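Local coordinates for protein 16S rRNA (guanine(1405)-N(7))-methyltransferase (Klebsiella pneumoniae, PDB 6PI9) that probably methylates the N7 position of guanine 1405 in 16S rRNA with S-adenosyl-L-methionine as donor, thereby conferring resistance to various aminoglycosides, at residues Leu120-Gly123 against Leu124-Leu128; Val223-Glu226 against Lys227-Ala230; Ala230-Phe233 against Glu234-Pro238. All blocks are in the same frame, centred on the assembly; numbering follows the deposited sequence.

Contact 1 of 3, residues Leu120-Gly123 against Leu124-Leu128. With SAH (S-adenosyl-L-homocysteine), chain B.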
loop_
_atom_site.group_PDB
_atom_site.type_symbol
_atom_site.label_atom_id
_atom_site.label_comp_id
_atom_site.label_asym_id
_atom_site.label_seq_id
_atom_site.Cartn_x
_atom_site.Cartn_y
_atom_site.Cartn_z
ATOM N N LEU A 120 -19.388 -2.201 0.985
ATOM C CA LEU A 120 -18.929 -1.227 1.980
ATOM C C LEU A 120 -17.473 -0.930 1.692
ATOM O O LEU A 120 -16.687 -1.864 1.516
ATOM C CB LEU A 120 -19.033 -1.768 3.406
ATOM C CG LEU A 120 -20.315 -1.591 4.198
ATOM C CD1 LEU A 120 -21.372 -2.359 3.510
ATOM C CD2 LEU A 120 -20.123 -2.156 5.596
ATOM N N ALA A 121 -17.139 0.354 1.600
ATOM C CA ALA A 121 -15.822 0.773 1.160
ATOM C C ALA A 121 -15.565 0.176 -0.214
ATOM O O ALA A 121 -14.621 -0.567 -0.441
ATOM C CB ALA A 121 -14.743 0.347 2.164
ATOM N N CYS A 122 -16.444 0.547 -1.153
ATOM C CA CYS A 122 -16.648 -0.196 -2.387
ATOM C C CYS A 122 -15.556 0.022 -3.410
ATOM O O CYS A 122 -15.393 -0.829 -4.287
ATOM C CB CYS A 122 -18.002 0.184 -3.023
ATOM S SG CYS A 122 -18.138 1.938 -3.510
ATOM N N GLY A 123 -14.799 1.116 -3.301
ATOM C CA GLY A 123 -13.831 1.425 -4.346
ATOM C C GLY A 123 -14.503 1.428 -5.696
ATOM O O GLY A 123 -15.574 1.999 -5.862
ATOM N N LEU A 124 -13.918 0.719 -6.670
ATOM C CA LEU A 124 -14.589 0.529 -7.955
ATOM C C LEU A 124 -15.254 -0.843 -8.090
ATOM O O LEU A 124 -15.699 -1.204 -9.177
ATOM C CB LEU A 124 -13.612 0.726 -9.105
ATOM C CG LEU A 124 -12.995 2.120 -9.206
ATOM C CD1 LEU A 124 -12.003 2.130 -10.375
ATOM C CD2 LEU A 124 -14.054 3.254 -9.382
ATOM N N ASN A 125 -15.337 -1.616 -7.011
ATOM C CA ASN A 125 -15.856 -2.974 -7.135
ATOM C C ASN A 125 -17.280 -3.048 -7.694
ATOM O O ASN A 125 -17.591 -4.055 -8.355
ATOM C CB ASN A 125 -15.774 -3.672 -5.775
ATOM C CG ASN A 125 -16.164 -5.139 -5.874
ATOM O OD1 ASN A 125 -15.483 -5.927 -6.560
ATOM N ND2 ASN A 125 -17.268 -5.502 -5.229
ATOM N N PRO A 126 -18.182 -2.081 -7.462
ATOM C CA PRO A 126 -19.549 -2.222 -8.027
ATOM C C PRO A 126 -19.594 -2.189 -9.537
ATOM O O PRO A 126 -20.556 -2.704 -10.142
ATOM C CB PRO A 126 -20.312 -1.055 -7.385
ATOM C CG PRO A 126 -19.251 -0.374 -6.391
ATOM C CD PRO A 126 -18.164 -1.243 -6.228
ATOM N N ILE A 127 -18.576 -1.622 -10.182
ATOM C CA ILE A 127 -18.504 -1.716 -11.637
ATOM C C ILE A 127 -18.115 -3.135 -12.067
ATOM O O ILE A 127 -18.671 -3.680 -13.024
ATOM C CB ILE A 127 -17.526 -0.663 -12.169
ATOM C CG1 ILE A 127 -18.045 0.736 -11.825
ATOM C CG2 ILE A 127 -17.330 -0.831 -13.684
ATOM C CD1 ILE A 127 -17.077 1.840 -12.167
ATOM N N LEU A 128 -17.172 -3.756 -11.358
ATOM C CA LEU A 128 -16.823 -5.156 -11.610
ATOM C C LEU A 128 -18.031 -6.065 -11.416
ATOM O O LEU A 128 -18.384 -6.840 -12.315
ATOM C CB LEU A 128 -15.671 -5.578 -10.694
ATOM C CG LEU A 128 -15.161 -7.019 -10.815
ATOM C CD1 LEU A 128 -14.875 -7.348 -12.298
ATOM C CD2 LEU A 128 -13.907 -7.162 -9.983
HETATM N N SAH B . -13.799 -3.185 -1.181
HETATM C CA SAH B . -13.096 -2.673 -2.378
HETATM C CB SAH B . -12.030 -1.665 -1.986
HETATM C CG SAH B . -10.988 -2.108 -0.919
HETATM S SD SAH B . -9.612 -0.874 -0.786
HETATM C C SAH B . -12.451 -3.827 -3.170
HETATM O O SAH B . -12.179 -4.866 -2.534
HETATM O OXT SAH B . -12.165 -3.719 -4.380
HETATM C "C5'" SAH B . -10.131 -0.068 0.790
HETATM C "C4'" SAH B . -11.245 1.003 0.600
HETATM O "O4'" SAH B . -11.735 1.425 1.892
HETATM C "C3'" SAH B . -10.888 2.295 -0.190
HETATM O "O3'" SAH B . -11.789 2.472 -1.302
HETATM C "C2'" SAH B . -11.072 3.437 0.808
HETATM O "O2'" SAH B . -11.627 4.573 0.142
HETATM C "C1'" SAH B . -12.105 2.809 1.756
HETATM N N9 SAH B . -12.061 3.321 3.113
HETATM C C8 SAH B . -10.967 3.393 3.936
HETATM N N7 SAH B . -11.397 3.817 5.163
HETATM C C5 SAH B . -12.743 4.064 5.077
HETATM C C6 SAH B . -13.682 4.548 5.958
HETATM N N6 SAH B . -13.374 4.958 7.171
HETATM N N1 SAH B . -15.004 4.588 5.548
HETATM C C2 SAH B . -15.363 4.258 4.284
HETATM N N3 SAH B . -14.446 3.789 3.381
HETATM C C4 SAH B . -13.156 3.708 3.816
#

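Contact 2 of 3, residues Val223-Glu226 against Lys227-Ala230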
loop_
_atom_site.group_PDB
_atom_site.type_symbol
_atom_site.label_atom_id
_atom_site.label_comp_id
_atom_site.label_asym_id
_atom_site.label_seq_id
_atom_site.Cartn_x
_atom_site.Cartn_y
_atom_site.Cartn_z
ATOM N N VAL A 223 5.401 -13.146 5.762
ATOM C CA VAL A 223 5.390 -13.233 7.217
ATOM C C VAL A 223 4.121 -13.950 7.723
ATOM O O VAL A 223 3.827 -13.956 8.934
ATOM C CB VAL A 223 5.554 -11.814 7.782
ATOM C CG1 VAL A 223 6.825 -11.153 7.127
ATOM C CG2 VAL A 223 4.309 -10.990 7.488
ATOM N N GLY A 224 3.334 -14.549 6.820
ATOM C CA GLY A 224 2.161 -15.286 7.303
ATOM C C GLY A 224 0.922 -14.464 7.523
ATOM O O GLY A 224 0.151 -14.722 8.488
ATOM N N MET A 225 0.684 -13.473 6.650
ATOM C CA MET A 225 -0.457 -12.572 6.809
ATOM C C MET A 225 -1.779 -13.307 6.751
ATOM O O MET A 225 -2.714 -12.968 7.496
ATOM C CB MET A 225 -0.420 -11.485 5.733
ATOM C CG MET A 225 0.619 -10.460 6.067
ATOM S SD MET A 225 0.428 -10.120 7.832
ATOM C CE MET A 225 -1.216 -9.418 7.992
ATOM N N GLU A 226 -1.902 -14.302 5.859
ATOM C CA GLU A 226 -3.195 -14.974 5.714
ATOM C C GLU A 226 -3.618 -15.617 7.033
ATOM O O GLU A 226 -4.748 -15.439 7.504
ATOM C CB GLU A 226 -3.132 -16.032 4.623
ATOM C CG GLU A 226 -4.480 -16.668 4.279
ATOM C CD GLU A 226 -4.323 -17.733 3.178
ATOM O OE1 GLU A 226 -5.116 -18.709 3.141
ATOM O OE2 GLU A 226 -3.343 -17.628 2.408
ATOM N N LYS A 227 -2.736 -16.423 7.620
ATOM C CA LYS A 227 -3.071 -17.022 8.909
ATOM C C LYS A 227 -3.285 -15.971 9.971
ATOM O O LYS A 227 -4.117 -16.140 10.878
ATOM C CB LYS A 227 -1.967 -18.001 9.351
ATOM C CG LYS A 227 -2.360 -18.741 10.653
ATOM C CD LYS A 227 -1.167 -19.383 11.358
ATOM C CE LYS A 227 -1.482 -19.578 12.880
ATOM N NZ LYS A 227 -2.834 -20.251 13.040
ATOM N N HIS A 228 -2.529 -14.876 9.926
ATOM C CA HIS A 228 -2.722 -13.874 10.966
ATOM C C HIS A 228 -4.113 -13.235 10.879
ATOM O O HIS A 228 -4.787 -13.036 11.904
ATOM C CB HIS A 228 -1.652 -12.786 10.836
ATOM C CG HIS A 228 -1.714 -11.817 11.951
ATOM N ND1 HIS A 228 -1.360 -12.166 13.236
ATOM C CD2 HIS A 228 -2.113 -10.525 11.999
ATOM C CE1 HIS A 228 -1.529 -11.122 14.029
ATOM N NE2 HIS A 228 -1.990 -10.123 13.306
ATOM N N TYR A 229 -4.544 -12.874 9.663
ATOM C CA TYR A 229 -5.902 -12.336 9.472
ATOM C C TYR A 229 -6.976 -13.348 9.872
ATOM O O TYR A 229 -8.036 -12.979 10.424
ATOM C CB TYR A 229 -6.084 -11.977 8.000
ATOM C CG TYR A 229 -5.378 -10.712 7.630
ATOM C CD1 TYR A 229 -5.386 -9.630 8.506
ATOM C CD2 TYR A 229 -4.764 -10.572 6.372
ATOM C CE1 TYR A 229 -4.754 -8.440 8.138
ATOM C CE2 TYR A 229 -4.140 -9.392 5.987
ATOM C CZ TYR A 229 -4.130 -8.340 6.891
ATOM O OH TYR A 229 -3.527 -7.131 6.511
ATOM N N ALA A 230 -6.783 -14.605 9.482
ATOM C CA ALA A 230 -7.754 -15.648 9.837
ATOM C C ALA A 230 -7.907 -15.771 11.352
ATOM O O ALA A 230 -9.030 -15.825 11.888
ATOM C CB ALA A 230 -7.308 -16.989 9.222
#

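Contact 3 of 3, residues Ala230-Phe233 against Glu234-Pro238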
loop_
_atom_site.group_PDB
_atom_site.type_symbol
_atom_site.label_atom_id
_atom_site.label_comp_id
_atom_site.label_asym_id
_atom_site.label_seq_id
_atom_site.Cartn_x
_atom_site.Cartn_y
_atom_site.Cartn_z
ATOM N N ALA A 230 -6.783 -14.605 9.482
ATOM C CA ALA A 230 -7.754 -15.648 9.837
ATOM C C ALA A 230 -7.907 -15.771 11.352
ATOM O O ALA A 230 -9.030 -15.825 11.888
ATOM C CB ALA A 230 -7.308 -16.989 9.222
ATOM N N ASP A 231 -6.784 -15.832 12.069
ATOM C CA ASP A 231 -6.858 -15.940 13.521
ATOM C C ASP A 231 -7.555 -14.730 14.109
ATOM O O ASP A 231 -8.360 -14.849 15.056
ATOM C CB ASP A 231 -5.469 -16.041 14.151
ATOM C CG ASP A 231 -4.749 -17.350 13.879
ATOM O OD1 ASP A 231 -5.349 -18.397 13.541
ATOM O OD2 ASP A 231 -3.510 -17.297 14.022
ATOM N N TRP A 232 -7.226 -13.542 13.595
ATOM C CA TRP A 232 -7.809 -12.331 14.140
ATOM C C TRP A 232 -9.296 -12.309 13.872
ATOM O O TRP A 232 -10.114 -12.035 14.776
ATOM C CB TRP A 232 -7.140 -11.102 13.499
ATOM C CG TRP A 232 -7.809 -9.808 13.860
ATOM C CD1 TRP A 232 -7.592 -9.054 15.012
ATOM C CD2 TRP A 232 -8.797 -9.109 13.101
ATOM N NE1 TRP A 232 -8.405 -7.954 14.991
ATOM C CE2 TRP A 232 -9.129 -7.940 13.825
ATOM C CE3 TRP A 232 -9.404 -9.333 11.853
ATOM C CZ2 TRP A 232 -10.060 -7.046 13.383
ATOM C CZ3 TRP A 232 -10.330 -8.393 11.381
ATOM C CH2 TRP A 232 -10.652 -7.273 12.154
ATOM N N PHE A 233 -9.664 -12.609 12.634
ATOM C CA PHE A 233 -11.080 -12.624 12.300
ATOM C C PHE A 233 -11.839 -13.619 13.177
ATOM O O PHE A 233 -12.922 -13.308 13.707
ATOM C CB PHE A 233 -11.253 -12.948 10.808
ATOM C CG PHE A 233 -12.694 -12.851 10.335
ATOM C CD1 PHE A 233 -13.377 -11.662 10.452
ATOM C CD2 PHE A 233 -13.331 -13.947 9.769
ATOM C CE1 PHE A 233 -14.690 -11.547 9.993
ATOM C CE2 PHE A 233 -14.673 -13.833 9.305
ATOM C CZ PHE A 233 -15.318 -12.614 9.424
ATOM N N GLU A 234 -11.298 -14.815 13.364
ATOM C CA GLU A 234 -12.079 -15.782 14.133
ATOM C C GLU A 234 -12.221 -15.320 15.572
ATOM O O GLU A 234 -13.223 -15.632 16.228
ATOM C CB GLU A 234 -11.445 -17.163 14.060
ATOM C CG GLU A 234 -11.023 -17.550 12.650
ATOM C CD GLU A 234 -12.079 -18.202 11.755
ATOM O OE1 GLU A 234 -11.643 -18.878 10.786
ATOM O OE2 GLU A 234 -13.301 -18.043 11.991
ATOM N N ARG A 235 -11.289 -14.502 16.042
ATOM C CA ARG A 235 -11.341 -14.039 17.413
ATOM C C ARG A 235 -12.317 -12.874 17.566
ATOM O O ARG A 235 -13.027 -12.782 18.571
ATOM C CB ARG A 235 -9.938 -13.636 17.866
ATOM C CG ARG A 235 -9.920 -12.955 19.194
ATOM C CD ARG A 235 -8.524 -12.877 19.769
ATOM N NE ARG A 235 -7.610 -12.059 18.976
ATOM C CZ ARG A 235 -7.576 -10.727 19.024
ATOM N NH1 ARG A 235 -8.442 -10.069 19.798
ATOM N NH2 ARG A 235 -6.692 -10.046 18.293
ATOM N N ILE A 236 -12.413 -11.994 16.583
ATOM C CA ILE A 236 -13.286 -10.821 16.778
ATOM C C ILE A 236 -14.689 -11.071 16.249
ATOM O O ILE A 236 -15.599 -10.272 16.523
ATOM C CB ILE A 236 -12.718 -9.547 16.144
ATOM C CG1 ILE A 236 -12.650 -9.661 14.619
ATOM C CG2 ILE A 236 -11.310 -9.220 16.736
ATOM C CD1 ILE A 236 -13.734 -8.916 13.840
ATOM N N LEU A 237 -14.906 -12.138 15.495
ATOM C CA LEU A 237 -16.229 -12.308 14.899
ATOM C C LEU A 237 -17.308 -12.345 15.993
ATOM O O LEU A 237 -17.246 -13.200 16.877
ATOM C CB LEU A 237 -16.289 -13.602 14.081
ATOM C CG LEU A 237 -17.632 -13.852 13.380
ATOM C CD1 LEU A 237 -17.804 -12.810 12.284
ATOM C CD2 LEU A 237 -17.648 -15.257 12.795
ATOM N N PRO A 238 -18.327 -11.485 15.940
ATOM C CA PRO A 238 -19.418 -11.557 16.940
ATOM C C PRO A 238 -20.085 -12.926 17.000
ATOM O O PRO A 238 -20.247 -13.606 15.986
ATOM C CB PRO A 238 -20.406 -10.492 16.458
ATOM C CG PRO A 238 -19.580 -9.528 15.653
ATOM C CD PRO A 238 -18.521 -10.389 14.984
#

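Contact 1 of 3, residues Leu120-Gly123 against Leu124-Leu128
The puckered ring of Pro126 turns its CD-CG edge to Cys122, with Pro126 CD 3.5 Å from Cys122 CB. Cys122 SG stands between the backbone N and the carbonyl carbon (chi1 62°), which brings it 3.9 Å from Pro126 CG. The flat carboxamide of Asn125 leads away from the turn, and its ND2 is hydrogen-bonded to Asp119 OD2 on the strand before it. This is the loop after the first strand of a Rossmann-like methyltransferase, where the chain reverses direction between strand 117-120 and helix 125-131. A type II' beta turn from Cys122 to Asn125 makes the reversal, closed by the hydrogen bond from Asn125 N to Cys122 O (2.8 Å). Gly123 occupies a turn position with positive phi (53°), where a CB would clash with Leu124 N, and Leu124 is the N-cap residue. The carbonyl of Cys122 is hemmed in by carbon: Asn125 CB lies 3.2 Å from Cys122 O, and Pro126 CD is 3.4 Å from the same oxygen. Leu124 goes the other way, its side chain reaching Cys146 and Leu149 of helix 144-157. S-adenosyl-L-homocysteine rests against this loop, its amino N giving a hydrogen bond to Ala121 O (2.8 Å), while Ala121 CB touches the ribose at O4' (3.2 Å). Gly123 N is bonded to Asp141 OD2. The loop's own hydrogen bond to the ligand is thus a main-chain one, to which side chains such as Asp141 and Arg96 add theirs, consistent with the turn holding the Ala121 carbonyl in place.

Contact 2 of 3, residues Val223-Glu226 against Lys227-Ala230
A methyl group lying over an aromatic face, displaced toward its rim, is the striking feature of this helical turn: Met225 CE lies over Tyr229, 3.6 Å from the ring centroid and 24° off its normal, a CH-pi contact. It sits nearer the phenol end than the middle, with Met225 CE 3.3 Å from Tyr229 CZ. The sulfur stands farther back above the same ring, Met225 SD being 5.2 Å from the centroid, which makes the pair a Met-aromatic contact as well. Met225 points away from the second segment at its root, and bends at chi2 and chi3 (-44° and -63°) fold its tip back over the ring. Beneath these side chains helix 225-236 is being started. Gly224, the N-cap residue, adopts left-handed backbone angles that would jam any CB, and its carbonyl O accepts from His228 N (3.0 Å). The next two bonds follow the same spacing, Tyr229 N to Met225 O at 2.8 Å and Ala230 N to Glu226 O at 3.0 Å. The polar ends find partners beyond the turn. Glu226 OE1 forms a salt bridge with Arg246, and Tyr229 OH is hydrogen-bonded to Arg216. His228 NE2 bonds Val223 O of the second subunit, an exchange repeated in the opposite direction, while Met225 packs on Met225 of that subunit. The first turn of the helix is therefore part of the dimer interface. Towards its own chain it lies on the sheet: Tyr229 meets Phe213 of strand 208-214, Glu226 touches Leu253, and Ala230 touches Tyr255, both of strand 252-259.

Contact 3 of 3, residues Ala230-Phe233 against Glu234-Pro238
Two successive i to i+4 side-chain pairs mark the C-terminal end of helix 225-236, which packs on the sheet of the Rossmann-like domain and sets a packed aromatic side against a charged outer one. Ile236 covers one face of Trp232: its CG1 stands 3.8 Å from the centroid of the six-membered ring and only 8° off the normal, a CH-pi contact. Ile236 CG2 reaches towards the pyrrole side, 3.6 Å from Trp232 NE1. One residue further on, the next pair brings Phe233 CZ to Leu237 CD1 at 3.8 Å. With CG anti to the backbone N (chi1 -174°), the Phe233 ring can also meet Phe213 edge-to-face and pack on Leu201 of helix 196-203. Trp232 continues this packed side onto Leu186 and Glu190 of helix 186-192, and against Val223 of the second subunit.

The outer side is looser. Asp231, Glu234 and Arg235 are exposed, although Arg235 packs on Arg221 of the second subunit, and Asp231 pairs with Lys227. The guanidinium and indole planes are 84° apart; Arg235 NH2 lies at the ring edge, 3.5 Å from Trp232 CD1. Near the end the bonding is mixed: Trp232 O takes a weak bond from Arg235 N besides the regular one from Ile236 N. Leu237 leaves helical angles, yet Leu237 N still gives a bond to Phe233 O, at 2.9 Å.

Overall arrangement
Along the chain contact 1 comes first, then contacts 2 and 3 in direct succession. The last two share Ala230 and helix 225-236, opening and closing it with centres about 12 Å apart. Contact 1 lies about 24 Å, centre to centre, from each of them, and touches neither. All belong to one Rossmann-like domain built on a mixed sheet of strand order 3-2-1-4-5-7-6: contact 1 follows strand 117-120, an inner strand of the sheet, whereas helix 225-236 links strand 208-214 to strand 241-248 at the edge. The division is one of labour by position: the loop after an inner strand contributes to the pocket of the cofactor product, and the peripheral helix meets the second subunit at both contacts 2 and 3.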